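Local coordinates for Glucanase/chitosanase (Paenibacillus fukuinensis, PDB 4ZY9), which probably hydrolyses O-glycosidic bonds in chitosan and beta-glucans, the part described here being its first chitosan-binding module, a CBM32 beta-sandwich, at residues N8-T16 against E26-S34; S73-G84 against R110-V121. The protein carries 1 engineered substitution. One frame throughout, in Å; residues are numbered along the deposited sequence. Where two conformers were deposited one is given.

Contact 1 of 2, residues N8-T16 against E26-S34; sequences NLALNKTAT and EASRAFDGS
A single direct hydrogen bond joins the two segments, and it is almost straight: Asn12 N gives its proton to Phe31 O at 2.8 Å with an N-H...O angle of 173°. Asn12 is third in a type II turn from Ala10 to Lys13, which carries its N-H to the Phe31 carbonyl. Next to this bond two alanine methyls meet the Phe31 ring obliquely from the same side, Ala15 CB at CE2 (3.4 Å) and Ala10 CB at CD1 (3.8 Å). The ring also packs on Val52 of strand 48-54 and on Phe133 of strand 129-136, and so joins the two sheets of the galactose-binding-like beta-sandwich, with 14-17 an outer strand. The same methyl of Ala15 also packs on Ala27 CB at 3.8 Å. Leu11 points its CG anti to the backbone N (chi1 -178°), which brings CD1 over the backbone of Gly33, 3.5 Å from its CA. Toward solvent, one water links Ser28 N (3.0 Å) to Ala15 O; two more lie between Asn12 ND2 and Asp32 O, but one is weakly held and Asn12 has two conformers, leaving this bridge doubtful. Asp32 OD1 accepts from Ser34 N in an Asx turn, and OD2 bonds to Thr37.

Contact 2 of 2, residues S73-G84 against R110-V121; sequences SSYTIQVSNDSG and RTAKYVRMHGTV. Engineered in segment 110-121: Met117 (natural residue Val).
Gln78 and Arg116 run side by side from a hydrogen-bonded antiparallel pair, and the guanidinium grips the amide oxygen side-on. Arg116 NH2 reaches Gln78 OE1 at 2.7 Å on a lone pair in the carbonyl plane; NE of Arg116 meets the same OE1 at 3.0 Å from above that plane. The bend of the arginine at chi3 (72°) turns both N-H groups to this one acceptor. His118 CD2 lies 3.7 Å above the plane of the Arg116 guanidinium, over its centre. Next along this face, one water joins Thr76 OG1 to His118 ND1 and O. On the face of Ile77 and Val79, Val79 CB packs at 3.8 Å on Ala112 CB of strand 110-112, part of the opposing sheet; SE of the engineered selenomethionine Met117 lies 3.7 Å from Tyr75 CB and obliquely to the Tyr75 ring, a Met-aromatic contact. Tyr75 OH goes on to bond Asp103.

Paired backbone bonds from Thr76-His118 to Ser80-Tyr114 set this spacing; the axes of 75-80 and 114-120 run antiparallel, 160° between their directions. Classic bulges interrupt the pairing at both ends. At one, Ser80 O accepts from Lys113 N and Tyr114 N. Beyond it the extended Lys113 chain delivers NZ to Ser83 O at 2.7 Å, and Tyr114 OH lies 2.8 Å from Gly84 O. Trp49 and Trp89 make cation-pi contacts with Arg116, and the Trp49 ring meets that of His118. One polar face with aromatic neighbours and one apolar face turned to the second sheet is the arrangement of a beta-sandwich, the fold of this CBM32 module.

From the N terminus, contact 1 closes first: segment 8-16 enters strand 14-17, and after a short excursion the chain returns at 26-34 to pack against it. Contact 2 opens only later, at 73-84, and closes at 110-121 after strands 90-95 and 102-107. The two loops are therefore in series, neither enclosing nor crossing the other. Their centres lie 14 Å apart and they do not touch, yet both reach the same five-stranded sheet, contact 1 through outer strand 14-17, contact 2 through adjacent strands 75-80 and 114-122. Strand 48-54, between 14-17 and 114-122, receives side chains from both. Each also meets the second sheet: contact 2 takes in its strand 109-112, and contact 1 touches 129-136.

Contact 1 of 2, residues N8-T16 against E26-S34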
loop_
_atom_site.group_PDB
_atom_site.type_symbol
_atom_site.label_atom_id
_atom_site.label_comp_id
_atom_site.label_asym_id
_atom_site.label_seq_id
_atom_site.Cartn_x
_atom_site.Cartn_y
_atom_site.Cartn_z
ATOM N N ASN A 8 2.995 10.162 -9.835
ATOM C CA ASN A 8 2.693 9.435 -8.563
ATOM C C ASN A 8 1.901 10.298 -7.619
ATOM O O ASN A 8 2.455 11.271 -6.969
ATOM C CB ASN A 8 3.931 8.972 -7.935
ATOM C CG ASN A 8 3.722 8.381 -6.551
ATOM O OD1 ASN A 8 2.621 7.980 -6.192
ATOM N ND2 ASN A 8 4.791 8.250 -5.809
ATOM N N LEU A 9 0.618 10.037 -7.485
ATOM C CA LEU A 9 -0.296 10.873 -6.713
ATOM C C LEU A 9 -0.097 10.725 -5.225
ATOM O O LEU A 9 -0.593 11.534 -4.418
ATOM C CB LEU A 9 -1.774 10.489 -7.023
ATOM C CG LEU A 9 -2.122 10.635 -8.494
ATOM C CD1 LEU A 9 -3.459 9.936 -8.738
ATOM C CD2 LEU A 9 -1.975 12.032 -9.040
ATOM N N ALA A 10 0.634 9.686 -4.834
ATOM C CA ALA A 10 0.802 9.376 -3.418
ATOM C C ALA A 10 2.058 9.936 -2.796
ATOM O O ALA A 10 2.287 9.779 -1.593
ATOM C CB ALA A 10 0.803 7.864 -3.233
ATOM N N LEU A 11 2.922 10.551 -3.634
ATOM C CA LEU A 11 4.224 11.012 -3.086
ATOM C C LEU A 11 4.082 12.022 -1.970
ATOM O O LEU A 11 3.405 13.010 -2.083
ATOM C CB LEU A 11 5.021 11.586 -4.285
ATOM C CG LEU A 11 6.425 12.081 -3.945
ATOM C CD1 LEU A 11 7.293 10.888 -3.566
ATOM C CD2 LEU A 11 7.024 12.895 -5.035
ATOM N N ASN A 12 4.710 11.748 -0.872
ATOM C CA ASN A 12 4.726 12.709 0.247
ATOM C C ASN A 12 3.385 12.850 0.935
ATOM O O ASN A 12 3.235 13.816 1.652
ATOM C CB ASN A 12 5.200 14.116 -0.224
ATOM C CG ASN A 12 6.605 14.103 -0.836
ATOM O OD1 ASN A 12 6.860 14.788 -1.857
ATOM N ND2 ASN A 12 7.497 13.256 -0.295
ATOM N N LYS A 13 2.396 11.973 0.671
ATOM C CA LYS A 13 1.085 12.079 1.254
ATOM C C LYS A 13 1.067 11.320 2.569
ATOM O O LYS A 13 1.924 10.507 2.859
ATOM C CB LYS A 13 0.074 11.476 0.346
ATOM C CG LYS A 13 -0.115 12.183 -0.966
ATOM C CD LYS A 13 -0.565 13.626 -0.801
ATOM C CE LYS A 13 -1.175 14.142 -2.048
ATOM N NZ LYS A 13 -0.041 14.304 -2.942
ATOM N N THR A 14 0.077 11.628 3.412
ATOM C CA THR A 14 0.014 11.003 4.770
ATOM C C THR A 14 -0.463 9.545 4.642
ATOM O O THR A 14 -1.419 9.248 3.971
ATOM C CB THR A 14 -1.040 11.794 5.588
ATOM O OG1 THR A 14 -0.700 13.202 5.617
ATOM C CG2 THR A 14 -1.142 11.271 7.024
ATOM N N ALA A 15 0.235 8.729 5.361
ATOM C CA ALA A 15 -0.019 7.305 5.326
ATOM C C ALA A 15 -0.368 6.730 6.697
ATOM O O ALA A 15 0.134 7.292 7.723
ATOM C CB ALA A 15 1.142 6.484 4.714
ATOM N N THR A 16 -1.096 5.665 6.742
ATOM C CA THR A 16 -1.592 4.998 7.944
ATOM C C THR A 16 -1.376 3.537 7.802
ATOM O O THR A 16 -1.787 3.028 6.728
ATOM C CB THR A 16 -3.075 5.356 8.118
ATOM O OG1 THR A 16 -3.197 6.800 8.146
ATOM C CG2 THR A 16 -3.603 4.805 9.360
ATOM N N GLU A 26 7.978 3.763 9.856
ATOM C CA GLU A 26 6.655 4.372 9.794
ATOM C C GLU A 26 6.008 4.177 8.403
ATOM O O GLU A 26 6.696 4.040 7.369
ATOM C CB GLU A 26 6.728 5.874 10.075
ATOM C CG GLU A 26 7.172 6.256 11.489
ATOM C CD GLU A 26 8.691 6.134 11.693
ATOM O OE1 GLU A 26 9.457 6.039 10.740
ATOM O OE2 GLU A 26 9.131 6.136 12.914
ATOM N N ALA A 27 4.704 4.198 8.396
ATOM C CA ALA A 27 3.939 4.058 7.124
ATOM C C ALA A 27 4.384 5.087 6.104
ATOM O O ALA A 27 4.494 4.754 4.917
ATOM C CB ALA A 27 2.463 4.197 7.431
ATOM N N SER A 28 4.685 6.294 6.548
ATOM C CA SER A 28 5.147 7.351 5.662
ATOM C C SER A 28 6.326 6.964 4.799
ATOM O O SER A 28 6.535 7.546 3.756
ATOM C CB SER A 28 5.468 8.686 6.505
ATOM O OG SER A 28 6.631 8.396 7.304
ATOM N N ARG A 29 7.178 6.099 5.266
ATOM C CA ARG A 29 8.386 5.777 4.541
ATOM C C ARG A 29 8.144 5.078 3.261
ATOM O O ARG A 29 8.997 5.095 2.359
ATOM C CB ARG A 29 9.321 4.913 5.404
ATOM C CG ARG A 29 9.650 5.414 6.814
ATOM C CD ARG A 29 10.237 6.712 6.759
ATOM N NE ARG A 29 10.515 7.212 8.110
ATOM C CZ ARG A 29 11.619 6.993 8.834
ATOM N NH1 ARG A 29 12.609 6.151 8.420
ATOM N NH2 ARG A 29 11.723 7.649 10.031
ATOM N N ALA A 30 6.968 4.447 3.080
ATOM C CA ALA A 30 6.636 3.863 1.738
ATOM C C ALA A 30 6.293 4.930 0.746
ATOM O O ALA A 30 6.248 4.642 -0.480
ATOM C CB ALA A 30 5.514 2.888 1.897
ATOM N N PHE A 31 6.069 6.189 1.134
ATOM C CA PHE A 31 5.559 7.260 0.274
ATOM C C PHE A 31 6.503 8.343 0.039
ATOM O O PHE A 31 6.118 9.420 -0.440
ATOM C CB PHE A 31 4.196 7.694 0.861
ATOM C CG PHE A 31 3.209 6.583 0.845
ATOM C CD1 PHE A 31 2.518 6.317 -0.274
ATOM C CD2 PHE A 31 3.022 5.827 1.959
ATOM C CE1 PHE A 31 1.642 5.253 -0.251
ATOM C CE2 PHE A 31 2.104 4.779 1.982
ATOM C CZ PHE A 31 1.455 4.491 0.832
ATOM N N ASP A 32 7.754 8.161 0.401
ATOM C CA ASP A 32 8.743 9.245 0.332
ATOM C C ASP A 32 9.546 9.300 -0.952
ATOM O O ASP A 32 10.415 10.127 -1.083
ATOM C CB ASP A 32 9.656 9.214 1.545
ATOM C CG ASP A 32 10.614 7.998 1.600
ATOM O OD1 ASP A 32 10.545 7.154 0.695
ATOM O OD2 ASP A 32 11.441 7.995 2.539
ATOM N N GLY A 33 9.248 8.463 -1.904
ATOM C CA GLY A 33 9.896 8.550 -3.156
ATOM C C GLY A 33 11.265 7.907 -3.156
ATOM O O GLY A 33 11.953 8.013 -4.207
ATOM N N SER A 34 11.650 7.136 -2.132
ATOM C CA SER A 34 13.011 6.484 -2.055
ATOM C C SER A 34 12.961 5.097 -1.703
ATOM O O SER A 34 12.175 4.672 -0.782
ATOM C CB SER A 34 13.831 7.264 -1.036
ATOM O OG SER A 34 15.148 6.719 -0.907
HETATM O O HOH W 1 10.173 12.585 0.490
HETATM O O HOH W 2 10.280 12.901 -2.008
HETATM O O HOH W 3 5.255 10.071 2.508
HETATM O O HOH W 4 3.079 7.226 8.918
#

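Contact 2 of 2, residues S73-G84 against R110-V121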
loop_
_atom_site.group_PDB
_atom_site.type_symbol
_atom_site.label_atom_id
_atom_site.label_comp_id
_atom_site.label_asym_id
_atom_site.label_seq_id
_atom_site.Cartn_x
_atom_site.Cartn_y
_atom_site.Cartn_z
ATOM N N SER A 73 2.285 -12.637 -0.039
ATOM C CA SER A 73 1.851 -13.526 -1.077
ATOM C C SER A 73 0.347 -13.492 -1.283
ATOM O O SER A 73 -0.075 -13.799 -2.402
ATOM C CB SER A 73 2.348 -14.944 -0.831
ATOM O OG SER A 73 1.808 -15.500 0.333
ATOM N N SER A 74 -0.439 -13.139 -0.247
ATOM C CA SER A 74 -1.812 -12.852 -0.458
ATOM C C SER A 74 -2.074 -11.424 -0.100
ATOM O O SER A 74 -1.777 -11.116 1.085
ATOM C CB SER A 74 -2.812 -13.791 0.305
ATOM O OG SER A 74 -2.739 -15.117 -0.183
ATOM N N TYR A 75 -2.584 -10.620 -0.973
ATOM C CA TYR A 75 -2.998 -9.218 -0.650
ATOM C C TYR A 75 -3.986 -8.773 -1.598
ATOM O O TYR A 75 -4.180 -9.364 -2.723
ATOM C CB TYR A 75 -1.827 -8.290 -0.597
ATOM C CG TYR A 75 -1.144 -8.062 -1.959
ATOM C CD1 TYR A 75 -1.513 -6.938 -2.692
ATOM C CD2 TYR A 75 -0.081 -8.827 -2.387
ATOM C CE1 TYR A 75 -0.906 -6.695 -3.935
ATOM C CE2 TYR A 75 0.597 -8.501 -3.572
ATOM C CZ TYR A 75 0.146 -7.406 -4.274
ATOM O OH TYR A 75 0.744 -7.044 -5.491
ATOM N N THR A 76 -4.668 -7.706 -1.238
ATOM C CA THR A 76 -5.545 -6.956 -2.138
ATOM C C THR A 76 -5.099 -5.528 -2.220
ATOM O O THR A 76 -4.406 -4.996 -1.290
ATOM C CB THR A 76 -7.041 -6.979 -1.652
ATOM O OG1 THR A 76 -7.067 -6.574 -0.279
ATOM C CG2 THR A 76 -7.596 -8.479 -1.624
ATOM N N ILE A 77 -5.485 -4.893 -3.282
ATOM C CA ILE A 77 -5.468 -3.429 -3.428
ATOM C C ILE A 77 -6.874 -2.950 -3.318
ATOM O O ILE A 77 -7.759 -3.487 -4.025
ATOM C CB ILE A 77 -4.791 -2.954 -4.746
ATOM C CG1 ILE A 77 -3.427 -3.482 -4.866
ATOM C CG2 ILE A 77 -4.865 -1.437 -4.829
ATOM C CD1 ILE A 77 -2.479 -2.955 -3.814
ATOM N N GLN A 78 -7.125 -1.976 -2.470
ATOM C CA GLN A 78 -8.485 -1.479 -2.221
ATOM C C GLN A 78 -8.537 -0.002 -2.280
ATOM O O GLN A 78 -7.517 0.686 -2.014
ATOM C CB GLN A 78 -8.980 -1.950 -0.872
ATOM C CG GLN A 78 -8.795 -3.438 -0.635
ATOM C CD GLN A 78 -9.236 -3.873 0.726
ATOM O OE1 GLN A 78 -9.324 -3.030 1.618
ATOM N NE2 GLN A 78 -9.263 -5.193 0.999
ATOM N N VAL A 79 -9.679 0.581 -2.628
ATOM C CA VAL A 79 -9.841 2.016 -2.706
ATOM C C VAL A 79 -11.075 2.403 -1.890
ATOM O O VAL A 79 -12.066 1.666 -1.846
ATOM C CB VAL A 79 -9.953 2.484 -4.166
ATOM C CG1 VAL A 79 -8.590 2.298 -4.896
ATOM C CG2 VAL A 79 -11.088 1.858 -4.954
ATOM N N SER A 80 -11.024 3.640 -1.444
ATOM C CA SER A 80 -12.189 4.255 -0.739
ATOM C C SER A 80 -12.300 5.723 -1.157
ATOM O O SER A 80 -11.303 6.434 -1.256
ATOM C CB SER A 80 -12.004 4.152 0.774
ATOM O OG SER A 80 -12.973 5.007 1.454
ATOM N N ASN A 81 -13.575 6.157 -1.414
ATOM C CA ASN A 81 -13.858 7.541 -1.626
ATOM C C ASN A 81 -14.672 8.114 -0.454
ATOM O O ASN A 81 -15.322 9.171 -0.627
ATOM C CB ASN A 81 -14.577 7.721 -2.976
ATOM C CG ASN A 81 -14.490 9.133 -3.410
ATOM O OD1 ASN A 81 -13.555 9.861 -3.169
ATOM N ND2 ASN A 81 -15.515 9.556 -4.180
ATOM N N ASP A 82 -14.538 7.562 0.738
ATOM C CA ASP A 82 -15.059 8.238 1.943
ATOM C C ASP A 82 -14.236 9.501 2.142
ATOM O O ASP A 82 -13.100 9.636 1.780
ATOM C CB ASP A 82 -14.796 7.360 3.126
ATOM C CG ASP A 82 -15.591 6.062 3.167
ATOM O OD1 ASP A 82 -16.781 6.014 2.820
ATOM O OD2 ASP A 82 -15.064 5.008 3.546
ATOM N N SER A 83 -14.894 10.511 2.747
ATOM C CA SER A 83 -14.181 11.734 3.073
ATOM C C SER A 83 -13.406 11.675 4.407
ATOM O O SER A 83 -12.276 12.196 4.500
ATOM C CB SER A 83 -15.060 12.951 3.119
ATOM O OG SER A 83 -16.254 12.649 3.800
ATOM N N GLY A 84 -14.027 11.057 5.408
ATOM C CA GLY A 84 -13.393 10.862 6.668
ATOM C C GLY A 84 -12.567 9.615 6.787
ATOM O O GLY A 84 -12.025 9.153 5.775
ATOM N N ARG A 110 -11.048 4.397 -10.992
ATOM C CA ARG A 110 -11.941 4.692 -9.834
ATOM C C ARG A 110 -11.627 6.042 -9.324
ATOM O O ARG A 110 -10.547 6.614 -9.588
ATOM C CB ARG A 110 -11.740 3.582 -8.810
ATOM C CG ARG A 110 -12.725 2.459 -9.149
ATOM C CD ARG A 110 -12.666 1.387 -8.198
ATOM N NE ARG A 110 -13.137 0.159 -8.810
ATOM C CZ ARG A 110 -14.345 -0.317 -8.703
ATOM N NH1 ARG A 110 -15.205 0.272 -7.910
ATOM N NH2 ARG A 110 -14.670 -1.433 -9.352
ATOM N N THR A 111 -12.544 6.641 -8.567
ATOM C CA THR A 111 -12.255 7.859 -7.823
ATOM C C THR A 111 -12.009 7.425 -6.363
ATOM O O THR A 111 -12.797 6.682 -5.777
ATOM C CB THR A 111 -13.401 8.874 -7.801
ATOM O OG1 THR A 111 -13.679 9.152 -9.192
ATOM C CG2 THR A 111 -13.057 10.033 -6.971
ATOM N N ALA A 112 -10.864 7.835 -5.844
ATOM C CA ALA A 112 -10.485 7.457 -4.454
ATOM C C ALA A 112 -9.772 8.581 -3.781
ATOM O O ALA A 112 -9.026 9.327 -4.392
ATOM C CB ALA A 112 -9.551 6.232 -4.507
ATOM N N LYS A 113 -10.044 8.698 -2.496
ATOM C CA LYS A 113 -9.244 9.509 -1.594
ATOM C C LYS A 113 -8.213 8.639 -0.901
ATOM O O LYS A 113 -7.124 9.151 -0.517
ATOM C CB LYS A 113 -10.123 10.235 -0.589
ATOM C CG LYS A 113 -9.350 11.146 0.339
ATOM C CD LYS A 113 -10.245 11.946 1.249
ATOM C CE LYS A 113 -9.440 12.753 2.219
ATOM N NZ LYS A 113 -10.286 13.513 3.174
ATOM N N TYR A 114 -8.485 7.386 -0.679
ATOM C CA TYR A 114 -7.587 6.470 0.012
ATOM C C TYR A 114 -7.304 5.222 -0.775
ATOM O O TYR A 114 -8.249 4.684 -1.393
ATOM C CB TYR A 114 -8.136 6.069 1.392
ATOM C CG TYR A 114 -8.555 7.189 2.282
ATOM C CD1 TYR A 114 -7.667 7.860 3.091
ATOM C CD2 TYR A 114 -9.865 7.658 2.259
ATOM C CE1 TYR A 114 -8.051 8.900 3.953
ATOM C CE2 TYR A 114 -10.273 8.743 3.106
ATOM C CZ TYR A 114 -9.368 9.270 3.926
ATOM O OH TYR A 114 -9.765 10.367 4.713
ATOM N N VAL A 115 -6.069 4.745 -0.749
ATOM C CA VAL A 115 -5.697 3.548 -1.497
ATOM C C VAL A 115 -4.935 2.639 -0.520
ATOM O O VAL A 115 -3.989 3.155 0.144
ATOM C CB VAL A 115 -4.832 3.899 -2.726
ATOM C CG1 VAL A 115 -4.478 2.615 -3.486
ATOM C CG2 VAL A 115 -5.558 4.872 -3.587
ATOM N N ARG A 116 -5.343 1.406 -0.374
ATOM C CA ARG A 116 -4.838 0.496 0.609
ATOM C C ARG A 116 -4.246 -0.757 -0.000
ATOM O O ARG A 116 -4.841 -1.319 -0.928
ATOM C CB ARG A 116 -5.968 0.062 1.549
ATOM C CG ARG A 116 -5.554 -0.769 2.763
ATOM C CD ARG A 116 -6.511 -0.803 3.952
ATOM N NE ARG A 116 -7.710 -1.590 3.661
ATOM C CZ ARG A 116 -8.493 -2.149 4.614
ATOM N NH1 ARG A 116 -8.216 -1.917 5.882
ATOM N NH2 ARG A 116 -9.481 -2.904 4.261
HETATM N N MSE A 117 -3.169 -1.204 0.553
HETATM C CA MSE A 117 -2.645 -2.589 0.364
HETATM C C MSE A 117 -3.002 -3.345 1.609
HETATM O O MSE A 117 -2.587 -2.929 2.730
HETATM C CB MSE A 117 -1.157 -2.552 0.194
HETATM C CG MSE A 117 -0.518 -3.874 -0.245
HETATM SE SE MSE A 117 -0.551 -5.323 1.149
HETATM C CE MSE A 117 0.457 -4.463 2.560
ATOM N N HIS A 118 -3.884 -4.327 1.537
ATOM C CA HIS A 118 -4.299 -5.156 2.659
ATOM C C HIS A 118 -3.745 -6.558 2.464
ATOM O O HIS A 118 -4.075 -7.199 1.479
ATOM C CB HIS A 118 -5.843 -5.163 2.796
ATOM C CG HIS A 118 -6.332 -5.834 3.989
ATOM N ND1 HIS A 118 -6.480 -7.178 4.068
ATOM C CD2 HIS A 118 -6.605 -5.340 5.214
ATOM C CE1 HIS A 118 -6.859 -7.510 5.301
ATOM N NE2 HIS A 118 -6.931 -6.409 6.008
ATOM N N GLY A 119 -2.926 -7.000 3.334
ATOM C CA GLY A 119 -2.234 -8.220 3.196
ATOM C C GLY A 119 -2.670 -9.257 4.178
ATOM O O GLY A 119 -2.797 -8.978 5.406
ATOM N N THR A 120 -2.877 -10.505 3.757
ATOM C CA THR A 120 -3.332 -11.590 4.603
ATOM C C THR A 120 -2.421 -12.766 4.739
ATOM O O THR A 120 -2.571 -13.542 5.729
ATOM C CB THR A 120 -4.766 -12.063 4.219
ATOM O OG1 THR A 120 -4.667 -12.564 2.898
ATOM C CG2 THR A 120 -5.806 -10.970 4.321
ATOM N N VAL A 121 -1.514 -13.001 3.815
ATOM C CA VAL A 121 -0.561 -14.094 3.890
ATOM C C VAL A 121 0.838 -13.510 3.531
ATOM O O VAL A 121 0.978 -12.836 2.482
ATOM C CB VAL A 121 -0.830 -15.318 2.976
ATOM C CG1 VAL A 121 0.189 -16.412 3.181
ATOM C CG2 VAL A 121 -2.289 -15.854 3.213
HETATM O O HOH W 5 -6.897 -8.541 1.638
#